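Local coordinates for protein subclass B3 metallo-beta-lactamase (Sphingobium indicum, PDB 7LUU) that probably hydrolyses beta-lactam antibiotics with a pair of zinc ions, one of them held in part by an unusual active-site glutamate, at residues 215-227 against 252-266. Residues are numbered along the deposited sequence; the frame is centred on the assembly and turned at random. Where two conformers were deposited one is given.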
loop_
_atom_site.group_PDB
_atom_site.type_symbol
_atom_site.label_atom_id
_atom_site.label_comp_id
_atom_site.label_asym_id
_atom_site.label_seq_id
_atom_site.Cartn_x
_atom_site.Cartn_y
_atom_site.Cartn_z
ATOM N N LYS A 215 -27.669 -4.341 -5.584
ATOM C CA LYS A 215 -27.990 -3.745 -4.303
ATOM C C LYS A 215 -27.092 -4.234 -3.178
ATOM O O LYS A 215 -27.312 -3.855 -2.026
ATOM C CB LYS A 215 -29.458 -4.001 -3.962
ATOM C CG LYS A 215 -30.423 -3.446 -4.990
ATOM C CD LYS A 215 -31.800 -4.077 -4.799
ATOM C CE LYS A 215 -32.858 -3.444 -5.684
ATOM N NZ LYS A 215 -34.227 -3.962 -5.345
ATOM N N ARG A 216 -26.082 -5.053 -3.453
ATOM C CA ARG A 216 -25.257 -5.586 -2.369
ATOM C C ARG A 216 -23.913 -4.884 -2.404
ATOM O O ARG A 216 -23.342 -4.751 -3.486
ATOM C CB ARG A 216 -25.048 -7.092 -2.508
ATOM C CG ARG A 216 -26.383 -7.853 -2.562
ATOM C CD ARG A 216 -26.200 -9.302 -2.097
ATOM N NE ARG A 216 -25.138 -9.982 -2.847
ATOM C CZ ARG A 216 -23.955 -10.345 -2.349
ATOM N NH1 ARG A 216 -23.651 -10.114 -1.064
ATOM N NH2 ARG A 216 -23.089 -10.968 -3.139
ATOM N N CYS A 217 -23.489 -4.348 -1.257
ATOM C CA CYS A 217 -22.218 -3.656 -1.191
ATOM C C CYS A 217 -21.333 -4.344 -0.173
ATOM O O CYS A 217 -21.812 -4.910 0.811
ATOM C CB CYS A 217 -22.315 -2.207 -0.778
ATOM S SG CYS A 217 -23.392 -1.217 -1.958
ATOM N N LYS A 218 -20.035 -4.297 -0.441
ATOM C CA LYS A 218 -19.043 -4.838 0.493
ATOM C C LYS A 218 -18.032 -3.758 0.795
ATOM O O LYS A 218 -17.592 -3.040 -0.112
ATOM C CB LYS A 218 -18.270 -6.021 -0.050
ATOM C CG LYS A 218 -19.153 -7.268 -0.193
ATOM C CD LYS A 218 -18.224 -8.461 -0.615
ATOM C CE LYS A 218 -18.988 -9.716 -1.000
ATOM N NZ LYS A 218 -19.489 -10.267 0.296
ATOM N N ALA A 219 -17.641 -3.672 2.045
ATOM C CA ALA A 219 -16.620 -2.745 2.495
ATOM C C ALA A 219 -15.238 -3.347 2.273
ATOM O O ALA A 219 -14.905 -4.382 2.888
ATOM C CB ALA A 219 -16.818 -2.474 3.979
ATOM N N ILE A 220 -14.445 -2.747 1.370
ATOM C CA ILE A 220 -13.115 -3.271 1.060
ATOM C C ILE A 220 -12.081 -2.418 1.802
ATOM O O ILE A 220 -12.168 -1.170 1.854
ATOM C CB ILE A 220 -12.844 -3.218 -0.460
ATOM C CG1 ILE A 220 -13.931 -4.067 -1.190
ATOM C CG2 ILE A 220 -11.481 -3.756 -0.758
ATOM C CD1 ILE A 220 -13.657 -4.074 -2.755
ATOM N N VAL A 221 -11.049 -3.078 2.333
ATOM C CA VAL A 221 -9.940 -2.394 2.961
ATOM C C VAL A 221 -8.669 -2.819 2.239
ATOM O O VAL A 221 -8.376 -4.013 2.195
ATOM C CB VAL A 221 -9.829 -2.796 4.441
ATOM C CG1 VAL A 221 -8.576 -2.158 5.098
ATOM C CG2 VAL A 221 -11.090 -2.286 5.157
ATOM N N PHE A 222 -7.870 -1.838 1.763
ATOM C CA PHE A 222 -6.539 -2.123 1.230
ATOM C C PHE A 222 -5.589 -1.669 2.310
ATOM O O PHE A 222 -5.415 -0.448 2.514
ATOM C CB PHE A 222 -6.327 -1.380 -0.094
ATOM C CG PHE A 222 -5.044 -1.816 -0.841
ATOM C CD1 PHE A 222 -3.811 -1.632 -0.252
ATOM C CD2 PHE A 222 -5.117 -2.474 -2.093
ATOM C CE1 PHE A 222 -2.660 -1.972 -0.919
ATOM C CE2 PHE A 222 -3.956 -2.805 -2.779
ATOM C CZ PHE A 222 -2.725 -2.571 -2.197
ATOM N N ALA A 223 -5.044 -2.640 3.059
ATOM C CA ALA A 223 -4.270 -2.356 4.291
ATOM C C ALA A 223 -2.811 -2.160 3.968
ATOM O O ALA A 223 -2.225 -2.938 3.209
ATOM C CB ALA A 223 -4.407 -3.542 5.283
ATOM N N SER A 224 -2.221 -1.078 4.503
ATOM C CA SER A 224 -0.770 -0.985 4.456
ATOM C C SER A 224 -0.150 -2.093 5.282
ATOM O O SER A 224 -0.797 -2.683 6.172
ATOM C CB SER A 224 -0.265 0.352 5.013
ATOM O OG SER A 224 -0.438 0.352 6.460
ATOM N N SER A 225 1.082 -2.451 4.900
ATOM C CA SER A 225 1.872 -3.295 5.791
ATOM C C SER A 225 1.844 -2.754 7.204
ATOM O O SER A 225 1.988 -1.556 7.426
ATOM C CB SER A 225 3.294 -3.361 5.289
ATOM O OG SER A 225 4.084 -4.158 6.200
ATOM N N LEU A 226 1.699 -3.678 8.173
ATOM C CA LEU A 226 1.927 -3.417 9.589
ATOM C C LEU A 226 3.113 -4.236 10.094
ATOM O O LEU A 226 3.149 -4.597 11.265
ATOM C CB LEU A 226 0.656 -3.741 10.397
ATOM C CG LEU A 226 -0.594 -2.871 10.085
ATOM C CD1 LEU A 226 -1.840 -3.375 10.872
ATOM C CD2 LEU A 226 -0.351 -1.369 10.372
ATOM N N ASN A 227 4.110 -4.544 9.244
ATOM C CA ASN A 227 5.166 -5.463 9.713
ATOM C C ASN A 227 6.239 -4.668 10.442
ATOM O O ASN A 227 6.790 -3.716 9.877
ATOM C CB ASN A 227 5.778 -6.203 8.550
ATOM C CG ASN A 227 4.792 -7.088 7.917
ATOM O OD1 ASN A 227 3.923 -7.654 8.608
ATOM N ND2 ASN A 227 4.887 -7.222 6.603
ATOM N N TYR A 252 -3.651 -0.542 15.289
ATOM C CA TYR A 252 -4.420 -1.703 15.719
ATOM C C TYR A 252 -5.838 -1.291 16.073
ATOM O O TYR A 252 -6.795 -2.003 15.741
ATOM C CB TYR A 252 -3.738 -2.384 16.909
ATOM C CG TYR A 252 -2.341 -2.809 16.623
ATOM C CD1 TYR A 252 -1.957 -3.146 15.338
ATOM C CD2 TYR A 252 -1.394 -2.864 17.674
ATOM C CE1 TYR A 252 -0.648 -3.527 15.067
ATOM C CE2 TYR A 252 -0.079 -3.270 17.432
ATOM C CZ TYR A 252 0.281 -3.625 16.114
ATOM O OH TYR A 252 1.594 -4.010 15.887
ATOM N N ARG A 253 -5.985 -0.123 16.716
ATOM C CA ARG A 253 -7.314 0.386 17.073
ATOM C C ARG A 253 -8.118 0.717 15.819
ATOM O O ARG A 253 -9.302 0.335 15.715
ATOM C CB ARG A 253 -7.220 1.640 17.962
ATOM C CG ARG A 253 -6.611 1.399 19.375
ATOM C CD ARG A 253 -6.740 2.633 20.342
ATOM N NE ARG A 253 -5.958 3.802 19.933
ATOM C CZ ARG A 253 -4.680 4.017 20.282
ATOM N NH1 ARG A 253 -4.032 3.144 21.044
ATOM N NH2 ARG A 253 -4.064 5.093 19.874
ATOM N N ARG A 254 -7.457 1.322 14.824
ATOM C CA ARG A 254 -8.120 1.639 13.559
ATOM C C ARG A 254 -8.555 0.366 12.872
ATOM O O ARG A 254 -9.708 0.239 12.416
ATOM C CB ARG A 254 -7.189 2.439 12.640
ATOM C CG ARG A 254 -7.725 2.593 11.204
ATOM C CD ARG A 254 -9.045 3.403 11.251
ATOM N NE ARG A 254 -8.815 4.647 11.991
ATOM C CZ ARG A 254 -9.686 5.205 12.834
ATOM N NH1 ARG A 254 -10.885 4.649 13.045
ATOM N NH2 ARG A 254 -9.360 6.307 13.503
ATOM N N MET A 255 -7.621 -0.585 12.728
ATOM C CA MET A 255 -7.943 -1.804 11.984
ATOM C C MET A 255 -9.021 -2.641 12.690
ATOM O O MET A 255 -9.807 -3.316 12.028
ATOM C CB MET A 255 -6.657 -2.624 11.787
ATOM C CG MET A 255 -5.724 -1.968 10.810
ATOM S SD MET A 255 -6.364 -1.803 9.097
ATOM C CE MET A 255 -6.457 -3.496 8.708
ATOM N N GLY A 256 -9.126 -2.550 14.007
ATOM C CA GLY A 256 -10.236 -3.173 14.717
ATOM C C GLY A 256 -11.570 -2.466 14.534
ATOM O O GLY A 256 -12.617 -3.120 14.641
ATOM N N ALA A 257 -11.564 -1.165 14.249
ATOM C CA ALA A 257 -12.780 -0.376 14.049
ATOM C C ALA A 257 -13.337 -0.439 12.627
ATOM O O ALA A 257 -14.524 -0.151 12.424
ATOM C CB ALA A 257 -12.536 1.101 14.385
ATOM N N LEU A 258 -12.515 -0.757 11.625
ATOM C CA LEU A 258 -12.972 -0.664 10.256
ATOM C C LEU A 258 -14.033 -1.690 9.954
ATOM O O LEU A 258 -13.942 -2.845 10.375
ATOM C CB LEU A 258 -11.808 -0.906 9.288
ATOM C CG LEU A 258 -10.877 0.235 9.059
ATOM C CD1 LEU A 258 -9.649 -0.229 8.278
ATOM C CD2 LEU A 258 -11.632 1.412 8.392
ATOM N N LYS A 259 -15.006 -1.272 9.151
ATOM C CA LYS A 259 -15.880 -2.215 8.485
ATOM C C LYS A 259 -15.028 -2.823 7.374
ATOM O O LYS A 259 -14.395 -2.107 6.575
ATOM C CB LYS A 259 -17.106 -1.505 7.898
ATOM C CG LYS A 259 -18.173 -2.423 7.358
ATOM C CD LYS A 259 -18.730 -3.209 8.510
ATOM C CE LYS A 259 -19.980 -3.991 8.180
ATOM N NZ LYS A 259 -20.451 -4.645 9.450
ATOM N N CYS A 260 -15.038 -4.123 7.337
ATOM C CA CYS A 260 -13.988 -4.825 6.615
ATOM C C CYS A 260 -14.563 -6.164 6.190
ATOM O O CYS A 260 -14.381 -7.222 6.836
ATOM C CB CYS A 260 -12.808 -4.996 7.565
ATOM S SG CYS A 260 -11.472 -6.058 6.902
ATOM N N ASP A 261 -15.318 -6.126 5.089
ATOM C CA ASP A 261 -15.817 -7.347 4.503
ATOM C C ASP A 261 -14.756 -8.035 3.650
ATOM O O ASP A 261 -14.809 -9.263 3.427
ATOM C CB ASP A 261 -16.987 -7.019 3.605
ATOM C CG ASP A 261 -18.203 -6.559 4.379
ATOM O OD1 ASP A 261 -18.576 -7.234 5.383
ATOM O OD2 ASP A 261 -18.717 -5.452 4.020
ATOM N N ILE A 262 -13.833 -7.239 3.086
ATOM C CA ILE A 262 -12.792 -7.776 2.243
ATOM C C ILE A 262 -11.509 -7.083 2.671
ATOM O O ILE A 262 -11.503 -5.850 2.792
ATOM C CB ILE A 262 -13.085 -7.511 0.764
ATOM C CG1 ILE A 262 -14.226 -8.407 0.323
ATOM C CG2 ILE A 262 -11.790 -7.810 -0.131
ATOM C CD1 ILE A 262 -14.667 -8.063 -1.143
ATOM N N LEU A 263 -10.435 -7.867 2.880
ATOM C CA LEU A 263 -9.118 -7.320 3.251
ATOM C C LEU A 263 -8.132 -7.653 2.150
ATOM O O LEU A 263 -7.927 -8.838 1.821
ATOM C CB LEU A 263 -8.655 -7.960 4.587
ATOM C CG LEU A 263 -7.175 -7.662 4.906
ATOM C CD1 LEU A 263 -6.928 -6.144 5.110
ATOM C CD2 LEU A 263 -6.744 -8.472 6.104
ATOM N N ILE A 264 -7.544 -6.623 1.551
ATOM C CA ILE A 264 -6.412 -6.793 0.617
ATOM C C ILE A 264 -5.191 -6.285 1.348
ATOM O O ILE A 264 -5.169 -5.119 1.730
ATOM C CB ILE A 264 -6.611 -5.978 -0.668
ATOM C CG1 ILE A 264 -7.849 -6.448 -1.437
ATOM C CG2 ILE A 264 -5.336 -6.115 -1.576
ATOM C CD1 ILE A 264 -8.357 -5.394 -2.443
ATOM N N SER A 265 -4.183 -7.146 1.565
ATOM C CA SER A 265 -2.947 -6.727 2.280
ATOM C C SER A 265 -1.878 -6.330 1.247
ATOM O O SER A 265 -1.677 -7.050 0.281
ATOM C CB SER A 265 -2.461 -7.952 3.108
ATOM O OG SER A 265 -1.156 -7.713 3.597
ATOM N N ALA A 266 -1.168 -5.212 1.464
ATOM C CA ALA A 266 -0.095 -4.798 0.527
ATOM C C ALA A 266 0.861 -5.953 0.159
ATOM O O ALA A 266 1.153 -6.172 -1.019
ATOM C CB ALA A 266 0.717 -3.669 1.144
HETATM O O HOH W 1 -14.402 -0.430 3.840
#
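The F222 ring meets I264 and A266 obliquely: CG2 of I264 lies 3.7 Å from F222 CD2, and the CA of A266 approaches CE1. Y252 is touched at its ring edge, near the ring plane, by CD1 of L226, while its hydroxyl bonds to S290 of helix 282-300. F222 shares its sheet face with I220, I262 and I264; I220 and I262 lie side by side, and I264 CD1 reaches I220 CG2. On the other face, V221 and A223 look toward helix 242-257. With CG1 of V221 anti to its backbone N (chi1 175°), L258 CD1 rests against both V221 methyls, 3.9 Å from CG1. M255, bent at chi2 and chi3, brings CE to 4.0 Å from A223 CB, and L263 CD1 packs on A223 CB.

Parallel pairing of strands 216-223 and 262-265 starts with I262 N on A219 O, runs from V221 N to I262 O through I264 N to V221 O, then from A223 N to I264 O at 2.8 Å, and ends with A266 N on A223 O. D261 grips A219 twice: its OD2 accepts from A219 N through the anti lone pair, at 2.9 Å and almost straight (175°), and its own N shares A219 O with I262 N. One water bridges I220 O and K259 O.

These strands and helix 242-257 form a beta-alpha-beta unit of the metallo-beta-lactamase fold. Beyond the C-terminal ends of the strands, S225 lies beside the zinc ligand E122 and A266 beside the zinc ligand H127. At the opposite end D261 OD2 replaces a main-chain carbonyl for A219 N, while A219 O still accepts two backbone N-H groups, fixing where the pairing begins.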